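Local coordinates for effector protein hopAB3 (Pseudomonas syringae pv. maculicola, PDB 3TJY) that acts as a type III effector recognised by the tomato Pto resistance protein, eliciting Prf-dependent host immunity, and promotes virulence in susceptible plants, at residues A[7-10]-A[11-14]. Numbering follows the deposited sequence.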
loop_
_atom_site.group_PDB
_atom_site.type_symbol
_atom_site.label_atom_id
_atom_site.label_comp_id
_atom_site.label_asym_id
_atom_site.label_seq_id
_atom_site.Cartn_x
_atom_site.Cartn_y
_atom_site.Cartn_z
ATOM N N ALA A 7 2.797 5.637 -6.287
ATOM C CA ALA A 7 1.756 4.664 -5.960
ATOM C C ALA A 7 1.659 3.589 -7.026
ATOM O O ALA A 7 1.428 2.416 -6.718
ATOM C CB ALA A 7 0.413 5.366 -5.778
ATOM N N ASN A 8 1.829 3.978 -8.287
ATOM C CA ASN A 8 1.794 2.984 -9.368
ATOM C C ASN A 8 2.937 1.986 -9.280
ATOM O O ASN A 8 2.769 0.811 -9.624
ATOM C CB ASN A 8 1.824 3.676 -10.733
ATOM C CG ASN A 8 0.549 4.415 -11.032
ATOM O OD1 ASN A 8 -0.521 4.075 -10.518
ATOM N ND2 ASN A 8 0.647 5.427 -11.893
ATOM N N ARG A 9 4.109 2.473 -8.860
ATOM C CA ARG A 9 5.268 1.617 -8.625
ATOM C C ARG A 9 4.990 0.645 -7.465
ATOM O O ARG A 9 5.379 -0.524 -7.516
ATOM C CB ARG A 9 6.507 2.476 -8.331
ATOM C CG ARG A 9 7.732 1.713 -7.868
ATOM C CD ARG A 9 8.197 0.715 -8.918
ATOM N NE ARG A 9 9.585 0.306 -8.713
ATOM C CZ ARG A 9 10.136 -0.759 -9.285
ATOM N NH1 ARG A 9 11.407 -1.062 -9.051
ATOM N NH2 ARG A 9 9.411 -1.527 -10.085
ATOM N N ILE A 10 4.309 1.120 -6.425
ATOM C CA ILE A 10 3.925 0.232 -5.324
ATOM C C ILE A 10 3.058 -0.903 -5.870
ATOM O O ILE A 10 3.299 -2.073 -5.587
ATOM C CB ILE A 10 3.191 0.997 -4.190
ATOM C CG1 ILE A 10 4.132 2.016 -3.543
ATOM C CG2 ILE A 10 2.718 0.037 -3.108
ATOM C CD1 ILE A 10 3.402 3.007 -2.564
ATOM N N VAL A 11 2.033 -0.554 -6.639
ATOM C CA VAL A 11 1.161 -1.573 -7.202
ATOM C C VAL A 11 1.958 -2.535 -8.083
ATOM O O VAL A 11 1.794 -3.740 -7.979
ATOM C CB VAL A 11 -0.014 -0.938 -7.956
ATOM C CG1 VAL A 11 -0.824 -2.000 -8.729
ATOM C CG2 VAL A 11 -0.900 -0.176 -6.965
ATOM N N GLN A 12 2.817 -1.993 -8.948
ATOM C CA GLN A 12 3.685 -2.814 -9.792
ATOM C C GLN A 12 4.511 -3.796 -8.975
ATOM O O GLN A 12 4.633 -4.970 -9.329
ATOM C CB GLN A 12 4.662 -1.907 -10.563
ATOM C CG GLN A 12 5.767 -2.648 -11.304
ATOM C CD GLN A 12 6.757 -1.686 -11.967
ATOM O OE1 GLN A 12 7.082 -0.632 -11.410
ATOM N NE2 GLN A 12 7.231 -2.044 -13.158
ATOM N N GLN A 13 5.148 -3.281 -7.926
ATOM C CA GLN A 13 5.989 -4.118 -7.085
ATOM C C GLN A 13 5.179 -5.173 -6.327
ATOM O O GLN A 13 5.664 -6.294 -6.112
ATOM C CB GLN A 13 6.774 -3.258 -6.116
ATOM C CG GLN A 13 7.868 -2.432 -6.772
ATOM C CD GLN A 13 8.604 -1.607 -5.743
ATOM O OE1 GLN A 13 7.995 -0.878 -4.988
ATOM N NE2 GLN A 13 9.921 -1.761 -5.685
ATOM N N LEU A 14 3.971 -4.816 -5.892
ATOM C CA LEU A 14 3.089 -5.806 -5.247
ATOM C C LEU A 14 2.739 -6.948 -6.201
ATOM O O LEU A 14 2.811 -8.122 -5.832
ATOM C CB LEU A 14 1.805 -5.138 -4.736
ATOM C CG LEU A 14 1.999 -4.271 -3.490
ATOM C CD1 LEU A 14 0.761 -3.423 -3.206
ATOM C CD2 LEU A 14 2.376 -5.122 -2.282
#
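R9 meets Q12 and Q13 with different parts of its guanidinium group. At the edge, R9 NH2 donates to Q12 OE1 at 2.8 Å. The bond is bent, with an N-H...O angle of 150°, and the donor sits above the Q12 amide plane, off the lone pairs. The two planes are turned 66° apart. R9 has CG anti to its own N and then bends at chi2, which carries the chain along the helix toward both glutamines.

Over one face of the guanidinium lies the Q13 amide. The planes are 16° apart and offset, and R9 NE is 3.7 Å from Q13 CD. Both polar atoms of this amide are hydrogen-bonded to helix 41-50: OE1 to H50 and NE2 to Q49.

The backbone gives four i to i+4 helical hydrogen bonds, from V11 N to A7 O through L14 N to I10 O (2.8 Å).

Apolar contact is slight: the I10 and L14 side chains lie side by side, with I10 CG2 4.0 Å from L14 CD1. Both side chains are buried, L14 on V46 and F47, and I10 on L65 and L69 of helix 64-77.

Helix 3-16 of this Pto-binding helical bundle is thus amphipathic here. Its apolar side packs on neighbouring helices. Hydrogen bonds with H50 and Q49 would fix the rotation of the buried Q13 amide, and this amide offers R9 a flat stacking surface.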